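Local atomic coordinates of ABC-type branched-chain amino acid transport systems periplasmic component-like protein (Thermomonospora curvata, PDB entry 4N03), a protein that probably binds a fatty acid as the extracytoplasmic substrate-binding component of an ABC transporter and belongs to the leucine-binding protein family. Residues Q58-E63 against I320-L325; E326-C329 against D333-R336. All coordinates share one frame; numbering follows the deposited sequence.

Interaction 1: Q58-E63 against I320-L325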
ATOM      1  N   GLN A  58      15.071   5.084   0.403  1.00 13.38           N
ATOM      2  CA  GLN A  58      16.477   5.465   0.587  0.60 15.02           C
ATOM      3  C   GLN A  58      17.109   5.864  -0.798  1.00 14.24           C
ATOM      4  O   GLN A  58      17.914   6.815  -0.863  1.00 15.44           O
ATOM      5  CB  GLN A  58      17.299   4.395   1.383  0.60 18.13           C
ATOM      6  CG  GLN A  58      16.857   3.978   2.824  0.60 18.20           C
ATOM      7  CD  GLN A  58      17.119   4.954   4.018  0.60 18.65           C
ATOM      8  OE1 GLN A  58      17.918   5.880   3.943  0.60 25.58           O
ATOM      9  NE2 GLN A  58      16.428   4.719   5.144  0.60 21.50           N
ATOM     10  N   LEU A  59      16.752   5.187  -1.862  1.00 13.83           N
ATOM     11  CA  LEU A  59      17.221   5.549  -3.183  1.00 15.35           C
ATOM     12  C   LEU A  59      16.814   6.966  -3.544  1.00 14.51           C
ATOM     13  O   LEU A  59      17.662   7.782  -3.984  1.00 15.59           O
ATOM     14  CB  LEU A  59      16.656   4.573  -4.217  1.00 15.48           C
ATOM     15  CG  LEU A  59      17.042   4.890  -5.670  1.00 16.06           C
ATOM     16  CD1 LEU A  59      18.505   4.829  -5.988  1.00 18.87           C
ATOM     17  CD2 LEU A  59      16.256   3.985  -6.605  1.00 17.54           C
ATOM     18  N   TYR A  60      15.544   7.284  -3.341  1.00 13.95           N
ATOM     19  CA  TYR A  60      15.052   8.623  -3.626  1.00 14.31           C
ATOM     20  C   TYR A  60      15.832   9.678  -2.784  1.00 14.70           C
ATOM     21  O   TYR A  60      16.281  10.699  -3.300  1.00 15.51           O
ATOM     22  CB  TYR A  60      13.525   8.706  -3.331  1.00 13.26           C
ATOM     23  CG  TYR A  60      12.852   9.872  -4.024  1.00 13.95           C
ATOM     24  CD1 TYR A  60      12.974  11.181  -3.540  1.00 15.15           C
ATOM     25  CD2 TYR A  60      12.108   9.687  -5.173  1.00 15.13           C
ATOM     26  CE1 TYR A  60      12.381  12.246  -4.225  1.00 14.55           C
ATOM     27  CE2 TYR A  60      11.543  10.720  -5.859  1.00 17.02           C
ATOM     28  CZ  TYR A  60      11.655  12.008  -5.365  1.00 17.00           C
ATOM     29  OH  TYR A  60      11.096  13.032  -6.072  1.00 20.05           O
ATOM     30  N   TYR A  61      15.949   9.444  -1.480  1.00 13.18           N
ATOM     31  CA  TYR A  61      16.581  10.424  -0.606  1.00 14.18           C
ATOM     32  C   TYR A  61      18.060  10.574  -0.980  1.00 15.28           C
ATOM     33  O   TYR A  61      18.574  11.683  -0.925  1.00 17.07           O
ATOM     34  CB  TYR A  61      16.441  10.072   0.873  1.00 13.37           C
ATOM     35  CG  TYR A  61      15.003   9.932   1.332  1.00 12.68           C
ATOM     36  CD1 TYR A  61      14.008  10.779   0.862  1.00 11.80           C
ATOM     37  CD2 TYR A  61      14.624   8.921   2.173  1.00 12.39           C
ATOM     38  CE1 TYR A  61      12.695  10.635   1.240  1.00 11.63           C
ATOM     39  CE2 TYR A  61      13.282   8.780   2.571  1.00 12.15           C
ATOM     40  CZ  TYR A  61      12.323   9.626   2.080  1.00 10.86           C
ATOM     41  OH  TYR A  61      10.989   9.503   2.384  1.00 11.92           O
ATOM     42  N   GLU A  62      18.742   9.491  -1.327  1.00 15.00           N
ATOM     43  CA  GLU A  62      20.131   9.597  -1.809  1.00 15.56           C
ATOM     44  C   GLU A  62      20.190  10.484  -3.058  1.00 16.98           C
ATOM     45  O   GLU A  62      21.141  11.305  -3.196  1.00 19.52           O
ATOM     46  CB  GLU A  62      20.701   8.207  -2.083  1.00 18.35           C
ATOM     47  CG  GLU A  62      22.034   8.187  -2.835  1.00 24.22           C
ATOM     48  CD  GLU A  62      22.429   6.772  -3.269  1.00 31.24           C
ATOM     49  OE1 GLU A  62      23.047   6.062  -2.444  1.00 43.62           O
ATOM     50  OE2 GLU A  62      22.113   6.375  -4.436  1.00 37.13           O
ATOM     51  N   GLU A  63      19.349  10.274  -4.045  1.00 17.02           N
ATOM     52  CA  GLU A  63      19.319  11.110  -5.247  1.00 19.16           C
ATOM     53  C   GLU A  63      19.110  12.589  -4.899  1.00 17.60           C
ATOM     54  O   GLU A  63      19.781  13.465  -5.450  1.00 20.84           O
ATOM     55  CB  GLU A  63      18.223  10.646  -6.205  1.00 18.29           C
ATOM     56  CG  GLU A  63      18.528   9.283  -6.803  1.00 18.10           C
ATOM     57  CD  GLU A  63      17.356   8.637  -7.528  1.00 19.36           C
ATOM     58  OE1 GLU A  63      16.179   9.088  -7.391  1.00 20.83           O
ATOM     59  OE2 GLU A  63      17.626   7.618  -8.238  1.00 21.35           O
ATOM     60  N   ILE A 320       6.465  12.147  -2.563  1.00 11.92           N
ATOM     61  CA  ILE A 320       5.434  12.946  -1.885  1.00 11.66           C
ATOM     62  C   ILE A 320       6.053  13.776  -0.774  1.00 11.48           C
ATOM     63  O   ILE A 320       5.805  14.994  -0.672  1.00 11.54           O
ATOM     64  CB  ILE A 320       4.296  12.050  -1.337  1.00 12.14           C
ATOM     65  CG1 ILE A 320       3.493  11.448  -2.484  1.00 13.23           C
ATOM     66  CG2 ILE A 320       3.388  12.883  -0.418  1.00 12.76           C
ATOM     67  CD1 ILE A 320       2.592  10.311  -2.052  1.00 15.02           C
ATOM     68  N   VAL A 321       6.820  13.163   0.128  1.00 11.13           N
ATOM     69  CA  VAL A 321       7.357  13.906   1.234  1.00 11.01           C
ATOM     70  C   VAL A 321       8.358  14.975   0.773  1.00 11.82           C
ATOM     71  O   VAL A 321       8.412  16.080   1.303  1.00 12.11           O
ATOM     72  CB  VAL A 321       7.935  12.997   2.348  1.00 11.13           C
ATOM     73  CG1 VAL A 321       9.298  12.406   1.986  1.00 11.12           C
ATOM     74  CG2 VAL A 321       8.022  13.790   3.639  1.00 12.17           C
ATOM     75  N   VAL A 322       9.175  14.657  -0.229  1.00 11.40           N
ATOM     76  CA  VAL A 322      10.169  15.614  -0.741  1.00 12.62           C
ATOM     77  C   VAL A 322       9.459  16.811  -1.396  1.00 12.62           C
ATOM     78  O   VAL A 322       9.885  17.942  -1.207  1.00 13.11           O
ATOM     79  CB  VAL A 322      11.227  14.940  -1.651  1.00 13.10           C
ATOM     80  CG1 VAL A 322      12.054  15.979  -2.332  1.00 14.14           C
ATOM     81  CG2 VAL A 322      12.065  13.985  -0.834  1.00 14.32           C
ATOM     82  N   SER A 323       8.416  16.566  -2.180  1.00 13.29           N
ATOM     83  CA  SER A 323       7.669  17.668  -2.778  0.60 13.17           C
ATOM     84  C   SER A 323       7.175  18.622  -1.670  1.00 13.24           C
ATOM     85  O   SER A 323       7.271  19.841  -1.782  1.00 14.65           O
ATOM     86  CB  SER A 323       6.468  17.146  -3.584  0.60 14.47           C
ATOM     87  OG  SER A 323       6.904  16.558  -4.804  0.60 14.75           O
ATOM     88  N   ALA A 324       6.635  18.056  -0.587  1.00 12.90           N
ATOM     89  CA  ALA A 324       6.130  18.852   0.523  1.00 12.91           C
ATOM     90  C   ALA A 324       7.261  19.567   1.233  1.00 11.85           C
ATOM     91  O   ALA A 324       7.150  20.742   1.556  1.00 12.89           O
ATOM     92  CB  ALA A 324       5.334  17.994   1.509  1.00 12.83           C
ATOM     93  N   LEU A 325       8.404  18.891   1.414  1.00 12.48           N
ATOM     94  CA  LEU A 325       9.528  19.525   2.072  1.00 12.43           C
ATOM     95  C   LEU A 325      10.059  20.718   1.268  1.00 13.36           C
ATOM     96  O   LEU A 325      10.398  21.741   1.829  1.00 13.75           O
ATOM     97  CB  LEU A 325      10.675  18.528   2.297  1.00 12.63           C
ATOM     98  CG  LEU A 325      10.466  17.445   3.370  1.00 13.63           C
ATOM     99  CD1 LEU A 325      11.476  16.323   3.210  1.00 13.85           C
ATOM    100  CD2 LEU A 325      10.574  18.075   4.750  1.00 14.34           C
TER
HETATM  101  O   HOH W   1       9.583  15.112  -5.073  1.00 22.69           O
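Val-322 reaches with its methyl CG2 between two tyrosine rings of the other helix. That methyl lies 3.8 Å from CE1 of Tyr-60, which it meets obliquely, and 4.0 Å from CE1 of Tyr-61, where it sits at the ring edge, in the ring plane. The two rings leave their backbone differently: CG of Tyr-60 is anti to its N (chi1 -160°), CG of Tyr-61 anti to its carbonyl carbon (chi1 -58°), and Tyr-61 extends past Val-322 to its neighbour in sequence, Val-321. There CG1 of Val-321 stands 3.4 Å from OH of Tyr-61, also at the edge. The hydroxyl's polar partner is OE1 of Gln-57, one turn back on its own helix. Tyr-60 instead places its hydroxyl at a water, 2.8 Å from OH, which also lies 3.1 Å from OG of Ser-323. The helix axes stay 11.2 Å apart and run 33° from parallel, a gap that long aromatic side chains can span; Val-322 faces them and Val-321 flanks it, both short and branched. Ile-75 of strand 74-81 touches both Tyr-61 and Val-322. With no direct hydrogen bond between the segments, adhesion rests on apolar packing, and one water links the hydroxyls of Tyr-60 and Ser-323.

Interaction 2: E326-C329 against D333-R336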
ATOM      1  N   GLU A 326      10.102  20.567  -0.043  1.00 14.03           N
ATOM      2  CA  GLU A 326      10.579  21.645  -0.900  0.70 15.63           C
ATOM      3  C   GLU A 326       9.650  22.863  -0.842  1.00 14.66           C
ATOM      4  O   GLU A 326      10.138  24.016  -0.790  1.00 16.90           O
ATOM      5  CB  GLU A 326      10.723  21.151  -2.328  0.70 17.51           C
ATOM      6  CG  GLU A 326      11.901  20.213  -2.524  0.70 18.39           C
ATOM      7  CD  GLU A 326      11.944  19.616  -3.920  0.70 22.78           C
ATOM      8  OE1 GLU A 326      10.908  19.619  -4.610  0.70 28.51           O
ATOM      9  OE2 GLU A 326      13.034  19.160  -4.323  0.70 30.27           O
ATOM     10  N   LYS A 327       8.338  22.651  -0.829  1.00 14.44           N
ATOM     11  CA  LYS A 327       7.394  23.769  -0.735  0.60 14.07           C
ATOM     12  C   LYS A 327       7.489  24.412   0.648  1.00 13.56           C
ATOM     13  O   LYS A 327       7.472  25.649   0.802  1.00 15.06           O
ATOM     14  CB  LYS A 327       5.969  23.289  -1.007  0.60 16.42           C
ATOM     15  CG  LYS A 327       5.558  23.034  -2.461  0.60 18.84           C
ATOM     16  CD  LYS A 327       4.107  22.550  -2.493  0.60 23.98           C
ATOM     17  CE  LYS A 327       3.690  21.922  -3.804  0.60 27.58           C
ATOM     18  NZ  LYS A 327       4.096  20.500  -3.854  0.60 28.09           N
ATOM     19  N   ALA A 328       7.593  23.593   1.696  1.00 12.58           N
ATOM     20  CA  ALA A 328       7.743  24.132   3.039  1.00 13.39           C
ATOM     21  C   ALA A 328       9.013  24.944   3.213  1.00 13.75           C
ATOM     22  O   ALA A 328       9.028  25.995   3.835  1.00 13.65           O
ATOM     23  CB  ALA A 328       7.657  23.008   4.042  1.00 13.48           C
ATOM     24  N   CYS A 329      10.119  24.450   2.650  1.00 15.70           N
ATOM     25  CA  CYS A 329      11.398  25.164   2.583  1.00 17.85           C
ATOM     26  C   CYS A 329      11.237  26.534   1.971  1.00 15.11           C
ATOM     27  O   CYS A 329      11.772  27.534   2.490  1.00 17.57           O
ATOM     28  CB  CYS A 329      12.412  24.341   1.683  1.00 19.07           C
ATOM     29  SG  CYS A 329      13.794  25.238   0.977  1.00 24.28           S
ATOM     30  N   ASP A 333       9.701  27.327   6.315  1.00 14.12           N
ATOM     31  CA  ASP A 333       8.888  26.723   7.376  1.00 13.27           C
ATOM     32  C   ASP A 333       8.943  25.220   7.394  1.00 13.24           C
ATOM     33  O   ASP A 333       7.991  24.535   6.988  1.00 14.26           O
ATOM     34  CB  ASP A 333       7.446  27.241   7.251  1.00 13.43           C
ATOM     35  CG  ASP A 333       6.578  26.932   8.440  1.00 15.13           C
ATOM     36  OD1 ASP A 333       7.078  26.506   9.498  1.00 17.34           O
ATOM     37  OD2 ASP A 333       5.360  27.154   8.318  1.00 16.95           O
ATOM     38  N   LEU A 334      10.072  24.678   7.860  1.00 12.60           N
ATOM     39  CA  LEU A 334      10.234  23.236   8.042  1.00 11.99           C
ATOM     40  C   LEU A 334       9.786  22.803   9.434  1.00 12.89           C
ATOM     41  O   LEU A 334      10.481  22.126  10.167  1.00 14.64           O
ATOM     42  CB  LEU A 334      11.681  22.799   7.748  1.00 12.85           C
ATOM     43  CG  LEU A 334      12.169  22.885   6.304  1.00 14.56           C
ATOM     44  CD1 LEU A 334      13.657  22.559   6.219  1.00 15.99           C
ATOM     45  CD2 LEU A 334      11.407  21.898   5.458  1.00 18.22           C
ATOM     46  N   THR A 335       8.554  23.161   9.750  1.00 13.78           N
ATOM     47  CA  THR A 335       7.827  22.729  10.939  1.00 13.02           C
ATOM     48  C   THR A 335       6.784  21.753  10.500  1.00 11.23           C
ATOM     49  O   THR A 335       6.493  21.586   9.326  1.00 12.26           O
ATOM     50  CB  THR A 335       7.197  23.914  11.647  1.00 14.47           C
ATOM     51  OG1 THR A 335       6.189  24.481  10.794  1.00 14.98           O
ATOM     52  CG2 THR A 335       8.236  24.945  12.035  1.00 16.07           C
ATOM     53  N   ARG A 336       6.173  21.091  11.485  1.00 11.63           N
ATOM     54  CA  ARG A 336       5.114  20.156  11.151  1.00 11.85           C
ATOM     55  C   ARG A 336       3.898  20.849  10.521  1.00 11.02           C
ATOM     56  O   ARG A 336       3.346  20.346   9.566  1.00 11.63           O
ATOM     57  CB  ARG A 336       4.730  19.353  12.379  1.00 13.11           C
ATOM     58  CG  ARG A 336       5.877  18.384  12.685  1.00 13.85           C
ATOM     59  CD  ARG A 336       5.464  17.355  13.673  1.00 14.05           C
ATOM     60  NE  ARG A 336       6.552  16.444  13.937  1.00 12.81           N
ATOM     61  CZ  ARG A 336       6.708  15.846  15.099  1.00 12.84           C
ATOM     62  NH1 ARG A 336       5.798  16.026  16.076  1.00 14.53           N
ATOM     63  NH2 ARG A 336       7.760  15.078  15.313  1.00 13.94           N
TER
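The flat peptide carbonyl of Ala-328 is met by the backbone N of Asp-333, which donates to its O at 2.9 Å; the donor is tilted from the carbonyl plane, and the N-H...O angle is 151°. This bond takes up a carbonyl near the helix end, where the regular i+4 donors run out. The carboxylate of Asp-333 is met from above its plane by Thr-335, whose OG1 donates to OD1 over 2.6 Å, 39° out of that plane. Alanine suits the spot because its small CB lets the returning chain come close: CB of Ala-328 lies 3.3 Å from O of Asp-333. Leu-334 adds the apolar part. With CG anti to its carbonyl carbon (chi1 -68°), its branch CD2 comes back to the helix, 4.2 Å from CB of Ala-328 and 4.0 Å from N of Cys-329. Cys-329 itself turns away to form the disulfide with Cys-71, tying this helix end to a distant part of the chain. Thr-335 occupies the N-cap of the next helix; its hydroxyl serves two partners, donating to Asp-333 and accepting from Gly-338 N. Leu-334 centres an inverse gamma turn, and the whole forms a tight helix-to-helix connection, with strand 333-334 pairing beside strand 24-25.

In the fold
Helix 309-330 carries one side of both contacts, which follow each other along it. Interaction 1 uses residues 320-325 and reaches back 257 residues to helix 47-66; interaction 2 takes the next residues, 326-329, and the chain that leaves the helix, only a few residues on. Their centres lie 13 Å apart, and they touch where O of Leu-325 meets CD2 of Leu-334 at 3.8 Å. Interaction 1 packs helix 309-330 beside helix 47-66, next to strand 74-81 of the four-stranded parallel sheet. Interaction 2 turns the chain into helix 336-343, which in turn packs on Ala-324 and Leu-325. An early and a late part of the sequence thus build one lobe, as in periplasmic binding proteins.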